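Local atomic coordinates of copper-transporting ATPase PAA1, chloroplastic (Arabidopsis thaliana, PDB entry 5LBD), a protein that uses ATP to carry monovalent copper across the plastid envelope into the stroma, here represented by its nucleotide-binding (N) domain. Residues A[80-85]-A[118-123]; A[27-32]-A[124-129]; A[60-65]-A[75-80]. The protein carries 2 engineered substitutions. One frame throughout, in Å; residues are numbered along the deposited sequence.

Contact 1: residues A[80-85]-A[118-123]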
ATOM      1  N   ASN A  80       0.249   1.248  13.240  1.00 29.88           N
ATOM      2  CA  ASN A  80       1.268   1.709  14.171  1.00 31.36           C
ATOM      3  C   ASN A  80       1.380   3.226  14.137  1.00 42.66           C
ATOM      4  O   ASN A  80       2.448   3.796  13.921  1.00 31.06           O
ATOM      5  CB  ASN A  80       2.609   1.048  13.866  1.00 31.49           C
ATOM      6  CG  ASN A  80       2.605  -0.458  14.158  1.00 51.64           C
ATOM      7  OD1 ASN A  80       1.707  -0.975  14.834  1.00 50.38           O
ATOM      8  ND2 ASN A  80       3.621  -1.164  13.658  1.00 50.78           N
ATOM      9  N   ASN A  81       0.238   3.885  14.329  1.00 33.09           N
ATOM     10  CA  ASN A  81       0.145   5.330  14.474  1.00 27.41           C
ATOM     11  C   ASN A  81       0.444   6.094  13.191  1.00 27.53           C
ATOM     12  O   ASN A  81       0.674   7.310  13.236  1.00 38.37           O
ATOM     13  CB  ASN A  81       1.055   5.837  15.589  1.00 31.30           C
ATOM     14  CG  ASN A  81       0.588   5.401  16.945  1.00 43.19           C
ATOM     15  OD1 ASN A  81       1.335   4.802  17.712  1.00 60.21           O
ATOM     16  ND2 ASN A  81      -0.666   5.704  17.254  1.00 48.18           N
ATOM     17  N   LYS A  82       0.436   5.431  12.042  1.00 25.79           N
ATOM     18  CA  LYS A  82       0.643   6.100  10.770  1.00 28.21           C
ATOM     19  C   LYS A  82      -0.597   5.961   9.912  1.00 21.91           C
ATOM     20  O   LYS A  82      -1.216   4.898   9.886  1.00 22.14           O
ATOM     21  CB  LYS A  82       1.859   5.516  10.033  1.00 29.61           C
ATOM     22  CG  LYS A  82       3.159   5.768  10.745  1.00 30.49           C
ATOM     23  CD  LYS A  82       4.272   4.952  10.117  1.00 34.91           C
ATOM     24  CE  LYS A  82       4.277   3.515  10.627  1.00 43.00           C
ATOM     25  NZ  LYS A  82       4.601   3.463  12.075  1.00 49.61           N
ATOM     26  N   ARG A  83      -0.927   7.013   9.146  1.00 22.52           N
ATOM     27  CA  ARG A  83      -2.012   6.932   8.172  1.00 19.12           C
ATOM     28  C   ARG A  83      -1.468   6.322   6.887  1.00 20.62           C
ATOM     29  O   ARG A  83      -0.728   6.978   6.148  1.00 25.59           O
ATOM     30  CB  ARG A  83      -2.596   8.313   7.878  1.00 22.57           C
ATOM     31  CG  ARG A  83      -2.937   9.128   9.110  1.00 29.57           C
ATOM     32  CD  ARG A  83      -3.670  10.468   8.766  1.00 41.34           C
ATOM     33  NE  ARG A  83      -2.847  11.425   8.009  1.00 29.87           N
ATOM     34  CZ  ARG A  83      -2.816  11.501   6.679  1.00 32.06           C
ATOM     35  NH1 ARG A  83      -3.567  10.684   5.930  1.00 29.35           N
ATOM     36  NH2 ARG A  83      -2.027  12.404   6.097  1.00 27.03           N
ATOM     37  N   VAL A  84      -1.852   5.084   6.603  1.00 18.74           N
ATOM     38  CA  VAL A  84      -1.297   4.322   5.490  1.00 16.18           C
ATOM     39  C   VAL A  84      -2.384   4.211   4.434  1.00 16.97           C
ATOM     40  O   VAL A  84      -3.463   3.685   4.715  1.00 16.31           O
ATOM     41  CB  VAL A  84      -0.800   2.936   5.922  1.00 16.27           C
ATOM     42  CG1 VAL A  84      -0.305   2.165   4.716  1.00 17.07           C
ATOM     43  CG2 VAL A  84       0.299   3.065   6.942  1.00 19.19           C
ATOM     44  N   THR A  85      -2.108   4.704   3.229  1.00 14.03           N
ATOM     45  CA  THR A  85      -3.044   4.650   2.121  1.00 13.00           C
ATOM     46  C   THR A  85      -2.527   3.679   1.077  1.00 16.69           C
ATOM     47  O   THR A  85      -1.326   3.576   0.838  1.00 16.71           O
ATOM     48  CB  THR A  85      -3.243   6.008   1.466  1.00 15.51           C
ATOM     49  OG1 THR A  85      -1.963   6.542   1.119  1.00 17.93           O
ATOM     50  CG2 THR A  85      -3.944   6.927   2.428  1.00 21.41           C
ATOM     51  N   ILE A 118       1.358   3.809  -2.446  1.00 15.60           N
ATOM     52  CA  ILE A 118       1.352   3.712  -1.002  1.00 17.74           C
ATOM     53  C   ILE A 118       1.732   5.065  -0.433  1.00 16.43           C
ATOM     54  O   ILE A 118       2.817   5.590  -0.723  1.00 17.95           O
ATOM     55  CB  ILE A 118       2.324   2.647  -0.498  1.00 17.53           C
ATOM     56  CG1 ILE A 118       2.122   1.315  -1.236  1.00 21.81           C
ATOM     57  CG2 ILE A 118       2.144   2.481   0.991  1.00 20.28           C
ATOM     58  CD1 ILE A 118       0.738   0.771  -1.168  1.00 21.59           C
ATOM     59  N   GLY A 119       0.845   5.629   0.387  1.00 16.03           N
ATOM     60  CA  GLY A 119       1.170   6.803   1.166  1.00 17.57           C
ATOM     61  C   GLY A 119       1.335   6.431   2.629  1.00 16.52           C
ATOM     62  O   GLY A 119       0.637   5.544   3.148  1.00 19.21           O
ATOM     63  N   VAL A 120       2.224   7.148   3.303  1.00 19.02           N
ATOM     64  CA  VAL A 120       2.425   7.011   4.742  1.00 19.52           C
ATOM     65  C   VAL A 120       2.446   8.418   5.303  1.00 21.49           C
ATOM     66  O   VAL A 120       3.359   9.194   5.001  1.00 22.70           O
ATOM     67  CB  VAL A 120       3.711   6.253   5.099  1.00 20.73           C
ATOM     68  CG1 VAL A 120       3.780   6.085   6.578  1.00 28.98           C
ATOM     69  CG2 VAL A 120       3.683   4.901   4.454  1.00 23.42           C
ATOM     70  N   ASP A 121       1.398   8.777   6.043  1.00 23.41           N
ATOM     71  CA  ASP A 121       1.196  10.153   6.492  1.00 25.23           C
ATOM     72  C   ASP A 121       1.285  11.094   5.285  1.00 25.03           C
ATOM     73  O   ASP A 121       0.494  10.949   4.346  1.00 30.06           O
ATOM     74  CB  ASP A 121       2.195  10.495   7.606  1.00 27.95           C
ATOM     75  CG  ASP A 121       1.874   9.761   8.929  1.00 44.14           C
ATOM     76  OD1 ASP A 121       0.681   9.465   9.195  1.00 35.91           O
ATOM     77  OD2 ASP A 121       2.808   9.483   9.713  1.00 41.66           O
ATOM     78  N   ASN A 122       2.206  12.061   5.272  1.00 22.85           N
ATOM     79  CA  ASN A 122       2.258  13.001   4.161  1.00 23.40           C
ATOM     80  C   ASN A 122       3.306  12.633   3.121  1.00 23.99           C
ATOM     81  O   ASN A 122       3.656  13.467   2.285  1.00 24.94           O
ATOM     82  CB  ASN A 122       2.468  14.411   4.686  1.00 25.04           C
ATOM     83  CG  ASN A 122       1.202  14.976   5.312  1.00 36.34           C
ATOM     84  OD1 ASN A 122       1.088  15.074   6.532  1.00 33.88           O
ATOM     85  ND2 ASN A 122       0.241  15.342   4.475  1.00 39.42           N
ATOM     86  N   THR A 123       3.772  11.386   3.121  1.00 22.92           N
ATOM     87  CA  THR A 123       4.840  10.945   2.232  1.00 25.55           C
ATOM     88  C   THR A 123       4.309   9.956   1.206  1.00 22.68           C
ATOM     89  O   THR A 123       3.583   9.012   1.550  1.00 21.75           O
ATOM     90  CB  THR A 123       5.971  10.315   3.035  1.00 34.51           C
ATOM     91  OG1 THR A 123       6.523  11.304   3.903  1.00 37.88           O
ATOM     92  CG2 THR A 123       7.053   9.808   2.109  1.00 38.40           C
TER
HETATM   93  O   HOH W   1      -1.614   9.158   4.092  1.00 24.54           O
HETATM   94  O   HOH W   2      -1.215  12.135  10.214  1.00 44.80           O
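R83 and D121 meet where two antiparallel strands part into their turns. The backbone N of R83 donates an almost straight bond (172°) to D121 OD1 at 2.9 Å, reaching it from above the carboxylate plane, while D121 N answers to R83 O at 2.8 Å. Along the arginine, CB and then CG pass the same carboxylate oxygen, CG at 3.6 Å from D121 OD1. CG lies anti to the carbonyl carbon (chi1 -49°), and a bend at chi3 turns the head over the turn. NE gives its hydrogen to a water in the guanidinium plane, D121 CA lies 3.9 Å above one face, and NH2 reaches H95 O. D121 is second in a type II' turn from V120 to T123, and N122 ND2 bonds to G96 O. Two residues on from R83, T85 and G119 exchange backbone bonds; G119 suits because a CB would strike T85 OG1. K82 lays its CD beside V120 CG1 (3.7 Å) before its amine curls back to N80 O, so its carbons serve the apolar side and its charge the turn. In the sheet, strand 82-87 lies between 74-79 and 115-120; V84 faces helix 26-37, whereas T85 points to helix 89-94.

Contact 2: residues A[27-32]-A[124-129]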
ATOM      1  N   VAL A  27      10.361  -4.103   1.924  0.52 18.06           N
ATOM      2  CA  VAL A  27       9.574  -5.040   2.722  0.52 17.24           C
ATOM      3  C   VAL A  27       8.711  -4.310   3.741  0.52 15.15           C
ATOM      4  O   VAL A  27       7.608  -4.763   4.060  0.52 18.54           O
ATOM      5  CB  VAL A  27      10.461  -6.084   3.413  0.52 16.46           C
ATOM      6  CG1 VAL A  27      11.248  -6.870   2.385  0.52 24.82           C
ATOM      7  CG2 VAL A  27      11.386  -5.439   4.426  0.52 20.02           C
ATOM      8  N   GLU A  28       9.177  -3.176   4.265  1.00 14.87           N
ATOM      9  CA  GLU A  28       8.335  -2.436   5.194  1.00 16.31           C
ATOM     10  C   GLU A  28       7.101  -1.887   4.503  1.00 15.39           C
ATOM     11  O   GLU A  28       6.020  -1.877   5.095  1.00 16.45           O
ATOM     12  CB  GLU A  28       9.126  -1.294   5.817  1.00 18.30           C
ATOM     13  CG  GLU A  28      10.246  -1.767   6.749  1.00 22.34           C
ATOM     14  CD  GLU A  28      11.134  -0.646   7.226  1.00 29.31           C
ATOM     15  OE1 GLU A  28      11.605  -0.709   8.380  1.00 30.06           O
ATOM     16  OE2 GLU A  28      11.403   0.286   6.429  1.00 20.88           O
ATOM     17  N   VAL A  29       7.260  -1.410   3.261  1.00 15.01           N
ATOM     18  CA  VAL A  29       6.116  -0.913   2.494  1.00 14.84           C
ATOM     19  C   VAL A  29       5.104  -2.019   2.277  1.00 14.78           C
ATOM     20  O   VAL A  29       3.892  -1.810   2.448  1.00 15.77           O
ATOM     21  CB  VAL A  29       6.588  -0.321   1.154  1.00 19.08           C
ATOM     22  CG1 VAL A  29       5.438  -0.227   0.161  1.00 24.94           C
ATOM     23  CG2 VAL A  29       7.226   1.014   1.423  1.00 18.51           C
ATOM     24  N   LEU A  30       5.581  -3.220   1.944  1.00 13.95           N
ATOM     25  CA  LEU A  30       4.675  -4.352   1.768  1.00 17.88           C
ATOM     26  C   LEU A  30       3.940  -4.680   3.062  1.00 15.19           C
ATOM     27  O   LEU A  30       2.734  -4.989   3.053  1.00 16.23           O
ATOM     28  CB  LEU A  30       5.422  -5.586   1.276  1.00 16.69           C
ATOM     29  CG  LEU A  30       5.780  -5.553  -0.190  1.00 16.80           C
ATOM     30  CD1 LEU A  30       6.652  -6.721  -0.492  1.00 20.39           C
ATOM     31  CD2 LEU A  30       4.551  -5.596  -1.068  1.00 20.63           C
HETATM   32  N   MSE A  31       4.642  -4.671   4.177  1.00 13.75           N
HETATM   33  CA  MSE A  31       4.014  -5.021   5.431  1.00 17.12           C
HETATM   34  C   MSE A  31       3.009  -3.943   5.867  1.00 17.64           C
HETATM   35  O   MSE A  31       1.964  -4.272   6.361  1.00 16.06           O
HETATM   36  CB  MSE A  31       5.094  -5.296   6.467  1.00 19.24           C
HETATM   37  CG  MSE A  31       5.903  -6.557   6.114  1.00 20.93           C
HETATM   38 SE   MSE A  31       7.001  -7.224   7.536  0.58 30.20          SE
HETATM   39  CE  MSE A  31       7.777  -5.601   7.941  1.00 24.65           C
ATOM     40  N   LEU A  32       3.302  -2.663   5.630  1.00 16.38           N
ATOM     41  CA  LEU A  32       2.333  -1.632   5.985  1.00 14.39           C
ATOM     42  C   LEU A  32       1.102  -1.738   5.106  1.00 13.52           C
ATOM     43  O   LEU A  32      -0.031  -1.638   5.580  1.00 15.42           O
ATOM     44  CB  LEU A  32       2.977  -0.254   5.810  1.00 16.05           C
ATOM     45  CG  LEU A  32       4.034   0.160   6.816  1.00 16.38           C
ATOM     46  CD1 LEU A  32       4.792   1.350   6.290  1.00 19.18           C
ATOM     47  CD2 LEU A  32       3.431   0.467   8.155  1.00 19.93           C
ATOM     48  N   LEU A 124       4.659  10.176  -0.055  1.00 20.63           N
ATOM     49  CA  LEU A 124       4.409   9.161  -1.070  1.00 17.22           C
ATOM     50  C   LEU A 124       5.542   8.167  -0.925  1.00 20.24           C
ATOM     51  O   LEU A 124       6.694   8.479  -1.227  1.00 23.12           O
ATOM     52  CB  LEU A 124       4.368   9.773  -2.466  1.00 20.93           C
ATOM     53  CG  LEU A 124       4.224   8.856  -3.657  1.00 31.31           C
ATOM     54  CD1 LEU A 124       2.963   8.053  -3.545  1.00 39.24           C
ATOM     55  CD2 LEU A 124       4.202   9.683  -4.939  1.00 38.01           C
ATOM     56  N   ALA A 125       5.227   6.998  -0.391  1.00 17.54           N
ATOM     57  CA  ALA A 125       6.217   6.054   0.061  1.00 20.82           C
ATOM     58  C   ALA A 125       6.676   5.084  -1.016  1.00 18.78           C
ATOM     59  O   ALA A 125       7.822   4.618  -0.945  1.00 20.85           O
ATOM     60  CB  ALA A 125       5.673   5.253   1.241  1.00 21.52           C
ATOM     61  N   ALA A 126       5.802   4.710  -1.947  1.00 19.08           N
ATOM     62  CA  ALA A 126       6.142   3.612  -2.836  1.00 19.83           C
ATOM     63  C   ALA A 126       5.106   3.483  -3.933  1.00 14.57           C
ATOM     64  O   ALA A 126       3.983   3.983  -3.838  1.00 15.52           O
ATOM     65  CB  ALA A 126       6.226   2.291  -2.066  1.00 18.01           C
ATOM     66  N   VAL A 127       5.487   2.760  -4.971  1.00 14.16           N
ATOM     67  CA  VAL A 127       4.541   2.266  -5.953  1.00 15.36           C
ATOM     68  C   VAL A 127       4.785   0.764  -6.025  1.00 16.20           C
ATOM     69  O   VAL A 127       5.928   0.307  -5.938  1.00 18.33           O
ATOM     70  CB  VAL A 127       4.667   2.977  -7.322  1.00 19.12           C
ATOM     71  CG1 VAL A 127       6.047   2.823  -7.923  1.00 28.04           C
ATOM     72  CG2 VAL A 127       3.601   2.469  -8.285  1.00 23.83           C
ATOM     73  N   ILE A 128       3.720  -0.007  -6.130  1.00 16.61           N
ATOM     74  CA  ILE A 128       3.808  -1.456  -6.279  1.00 17.10           C
ATOM     75  C   ILE A 128       3.261  -1.829  -7.645  1.00 20.43           C
ATOM     76  O   ILE A 128       2.142  -1.430  -8.000  1.00 19.34           O
ATOM     77  CB  ILE A 128       3.041  -2.217  -5.177  1.00 15.20           C
ATOM     78  CG1 ILE A 128       3.509  -1.774  -3.786  1.00 20.01           C
ATOM     79  CG2 ILE A 128       3.201  -3.728  -5.379  1.00 18.38           C
ATOM     80  CD1 ILE A 128       2.650  -2.309  -2.653  1.00 26.88           C
ATOM     81  N   ARG A 129       4.031  -2.598  -8.399  1.00 17.90           N
ATOM     82  CA  ARG A 129       3.630  -3.100  -9.703  1.00 20.49           C
ATOM     83  C   ARG A 129       3.232  -4.562  -9.594  1.00 23.42           C
ATOM     84  O   ARG A 129       3.845  -5.332  -8.842  1.00 24.59           O
ATOM     85  CB  ARG A 129       4.752  -2.976 -10.738  1.00 27.99           C
ATOM     86  CG  ARG A 129       5.397  -1.630 -10.816  1.00 50.34           C
ATOM     87  CD  ARG A 129       6.220  -1.494 -12.103  1.00 44.53           C
ATOM     88  NE  ARG A 129       6.842  -2.747 -12.532  1.00 46.63           N
ATOM     89  CZ  ARG A 129       6.336  -3.569 -13.451  1.00 52.59           C
ATOM     90  NH1 ARG A 129       5.190  -3.272 -14.057  1.00 67.83           N
ATOM     91  NH2 ARG A 129       6.973  -4.696 -13.761  1.00 60.35           N
TER
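V29 sets its forked end astride the methyl of A126, and that fit brings the helix close to the strand. CG1 of V29 presses on A126 CB at 3.5 Å, tighter than usual van der Waals contact, while V29 CG2 touches A126 CB at 3.8 Å. With CG1 anti to the backbone N (chi1 161°), both branches can reach the one small knob. Alanine suits position 126 because the branched valine already provides the bulk between helix and strand. A125 is also small and turned to the helix: A125 and A126 both face I118, forming a classic beta bulge that brings two successive residues to the same side. Farther along the strand the relief rises. I128, extended through chi2 (171°), sends CD1 out to meet L30 CD2 at 4.1 Å, and its CD1 also comes within 4.5 Å of V29 CG1, so the long isoleucine reaches where the alanines stay short. The axes of the two segments cross at 87° and lie 9.1 Å apart, a nearly perpendicular packing held by carbon alone. Helix 26-37 thus covers one face of the sheet, with V29 touching I118 on strand 115-120 and V10 on strand 7-11, while V127 faces helix 101-107 on the other.

Contact 3: residues A[60-65]-A[75-80]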
HETATM    1  N   MSE A  60       2.413  -6.086  12.162  0.75 43.32           N
HETATM    2  CA  MSE A  60       1.772  -4.788  12.283  0.75 56.08           C
HETATM    3  C   MSE A  60       0.300  -4.947  11.995  0.75 38.82           C
HETATM    4  O   MSE A  60      -0.063  -5.659  11.056  0.75 34.85           O
HETATM    5  CB  MSE A  60       2.351  -3.790  11.296  0.75 46.06           C
HETATM    6  CG  MSE A  60       3.853  -3.700  11.267  0.75 65.22           C
HETATM    7 SE   MSE A  60       4.332  -2.596   9.740  0.75 75.90          SE
HETATM    8  CE  MSE A  60       6.279  -2.628   9.877  0.75 68.98           C
ATOM      9  N   LYS A  61      -0.546  -4.282  12.773  1.00 42.64           N
ATOM     10  CA  LYS A  61      -1.978  -4.341  12.542  1.00 38.64           C
ATOM     11  C   LYS A  61      -2.566  -2.944  12.440  1.00 36.47           C
ATOM     12  O   LYS A  61      -2.102  -1.993  13.079  1.00 36.13           O
ATOM     13  CB  LYS A  61      -2.689  -5.116  13.663  1.00 46.22           C
ATOM     14  CG  LYS A  61      -2.987  -6.576  13.318  1.00 62.96           C
ATOM     15  CD  LYS A  61      -3.805  -7.295  14.413  1.00 59.69           C
ATOM     16  CE  LYS A  61      -2.919  -7.767  15.571  1.00 73.89           C
ATOM     17  NZ  LYS A  61      -3.545  -8.852  16.420  1.00 70.61           N
ATOM     18  N   ALA A  62      -3.599  -2.840  11.619  1.00 30.35           N
ATOM     19  CA  ALA A  62      -4.411  -1.646  11.582  1.00 30.03           C
ATOM     20  C   ALA A  62      -5.133  -1.468  12.912  1.00 31.73           C
ATOM     21  O   ALA A  62      -5.544  -2.437  13.557  1.00 33.60           O
ATOM     22  CB  ALA A  62      -5.418  -1.734  10.433  1.00 33.28           C
ATOM     23  N   GLU A  63      -5.310  -0.220  13.292  1.00 31.79           N
ATOM     24  CA  GLU A  63      -6.088   0.063  14.503  1.00 33.83           C
ATOM     25  C   GLU A  63      -7.535  -0.333  14.266  1.00 33.44           C
ATOM     26  O   GLU A  63      -8.091  -0.075  13.243  1.00 31.21           O
ATOM     27  CB  GLU A  63      -6.008   1.519  14.999  1.00 36.90           C
ATOM     28  CG  GLU A  63      -4.636   1.970  15.395  1.00 44.75           C
ATOM     29  CD  GLU A  63      -4.588   3.427  15.918  1.00 58.38           C
ATOM     30  OE1 GLU A  63      -3.539   3.847  16.434  1.00 60.32           O
ATOM     31  OE2 GLU A  63      -5.610   4.142  15.776  1.00 51.61           O
ATOM     32  N   ASP A  64      -8.156  -0.901  15.284  1.00 36.07           N
ATOM     33  CA  ASP A  64      -9.535  -1.342  15.153  1.00 50.09           C
ATOM     34  C   ASP A  64     -10.433  -0.186  14.750  1.00 36.17           C
ATOM     35  O   ASP A  64     -10.342   0.917  15.300  1.00 35.58           O
ATOM     36  CB  ASP A  64     -10.022  -1.943  16.469  1.00 40.66           C
ATOM     37  CG  ASP A  64      -9.159  -3.091  16.938  1.00 63.37           C
ATOM     38  OD1 ASP A  64      -8.397  -3.644  16.112  1.00 75.41           O
ATOM     39  OD2 ASP A  64      -9.256  -3.444  18.135  1.00 79.37           O
ATOM     40  N   GLY A  65     -11.280  -0.429  13.757  1.00 33.65           N
ATOM     41  CA  GLY A  65     -12.250   0.544  13.325  1.00 41.45           C
ATOM     42  C   GLY A  65     -11.739   1.655  12.425  1.00 39.02           C
ATOM     43  O   GLY A  65     -12.523   2.539  12.069  1.00 41.21           O
ATOM     44  N   ALA A  75      -7.884   2.455  -0.217  1.00 15.22           N
ATOM     45  CA  ALA A  75      -8.161   2.182   1.178  1.00 14.20           C
ATOM     46  C   ALA A  75      -7.158   2.909   2.051  1.00 13.95           C
ATOM     47  O   ALA A  75      -6.095   3.344   1.594  1.00 14.03           O
ATOM     48  CB  ALA A  75      -8.115   0.678   1.482  1.00 17.54           C
ATOM     49  N   VAL A  76      -7.512   3.031   3.328  1.00 15.55           N
ATOM     50  CA  VAL A  76      -6.673   3.683   4.327  1.00 16.59           C
ATOM     51  C   VAL A  76      -6.952   3.048   5.681  1.00 15.19           C
ATOM     52  O   VAL A  76      -8.071   2.598   5.959  1.00 17.86           O
ATOM     53  CB  VAL A  76      -6.937   5.212   4.340  1.00 17.33           C
ATOM     54  CG1 VAL A  76      -8.381   5.506   4.585  1.00 21.41           C
ATOM     55  CG2 VAL A  76      -6.039   5.936   5.373  1.00 21.03           C
ATOM     56  N   ALA A  77      -5.927   2.990   6.531  1.00 16.70           N
ATOM     57  CA  ALA A  77      -6.101   2.593   7.918  1.00 15.76           C
ATOM     58  C   ALA A  77      -4.965   3.229   8.692  1.00 16.76           C
ATOM     59  O   ALA A  77      -4.002   3.735   8.111  1.00 20.44           O
ATOM     60  CB  ALA A  77      -6.129   1.059   8.074  1.00 19.70           C
ATOM     61  N   ILE A  78      -5.076   3.215  10.000  1.00 16.53           N
ATOM     62  CA  ILE A  78      -3.972   3.610  10.854  1.00 18.40           C
ATOM     63  C   ILE A  78      -3.202   2.351  11.190  1.00 19.07           C
ATOM     64  O   ILE A  78      -3.753   1.406  11.752  1.00 23.00           O
ATOM     65  CB  ILE A  78      -4.453   4.313  12.119  1.00 20.66           C
ATOM     66  CG1 ILE A  78      -5.316   5.516  11.749  1.00 22.90           C
ATOM     67  CG2 ILE A  78      -3.281   4.730  13.014  1.00 25.67           C
ATOM     68  CD1 ILE A  78      -4.603   6.570  10.982  1.00 32.05           C
ATOM     69  N   VAL A  79      -1.910   2.361  10.888  1.00 20.11           N
ATOM     70  CA  VAL A  79      -1.042   1.232  11.197  1.00 21.68           C
ATOM     71  C   VAL A  79       0.108   1.765  12.022  1.00 24.62           C
ATOM     72  O   VAL A  79       0.838   2.648  11.562  1.00 26.69           O
ATOM     73  CB  VAL A  79      -0.540   0.553   9.918  1.00 22.01           C
ATOM     74  CG1 VAL A  79       0.320  -0.657  10.249  1.00 21.76           C
ATOM     75  CG2 VAL A  79      -1.689   0.158   9.065  1.00 20.31           C
ATOM     76  N   ASN A  80       0.249   1.248  13.240  1.00 29.88           N
ATOM     77  CA  ASN A  80       1.268   1.709  14.171  1.00 31.36           C
ATOM     78  C   ASN A  80       1.380   3.226  14.137  1.00 42.66           C
ATOM     79  O   ASN A  80       2.448   3.796  13.921  1.00 31.06           O
ATOM     80  CB  ASN A  80       2.609   1.048  13.866  1.00 31.49           C
ATOM     81  CG  ASN A  80       2.605  -0.458  14.158  1.00 51.64           C
ATOM     82  OD1 ASN A  80       1.707  -0.975  14.834  1.00 50.38           O
ATOM     83  ND2 ASN A  80       3.621  -1.164  13.658  1.00 50.78           N
TER
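E63 N donates to I78 O at 2.7 Å, arriving nearly along the C=O axis (166°), and the neighbouring A62 CA offers a CA-H...O contact to the same oxygen at 3.1 Å, where the irregular segment 60-65 crosses the end of strand 74-79. A62 then sets its CB against A77 CB at 3.7 Å, a closeness that two alanines permit. E63 has an extended chain with CG anti to the carbonyl carbon (chi1 -62°), which lays the flat of its carboxylate over the I78 CG2 methyl, CD 3.4 Å and OE1 3.5 Å from it. An alanine here is likely to leave the CG2 methyl of I78 without the carboxylate that covers it. Strand 74-79 forms a hairpin with 82-87 in the antiparallel sheet of the ATPase N-domain, and N80 and N81 make its tight turn, both with positive phi, which asparagine tolerates well. In one of its two modelled conformers, the selenomethionine M60 rests CB on V79 CG1 at 3.9 Å and puts CG 3.5 Å from N80 ND2, a detail to be taken with caution. Beyond these segments, M60 continues to L32 on helix 26-37, and T66 OG1 bonds to both E63 O and I78 N.

How the contacts relate
All three contacts are built on one antiparallel sheet. Contact 2 is its buried part, purely apolar, where helix 26-37 lies across a strand. Contact 1, partly buried, joins two strands by backbone bonds and becomes polar and hydrated at its turn end. Contact 3 lies farthest from the centre of the chain and ties a loop to a strand with one main-chain bond, plus side-chain packing. Strands 115-120 and 123-130 link contacts 1 and 2 through I118, whose backbone hydrogen-bonds with that of both A125 and A126; V84 and A77 link contacts 1 and 3, which also share N80. The helix reaches contact 3 through L32, which packs on M60 and V79.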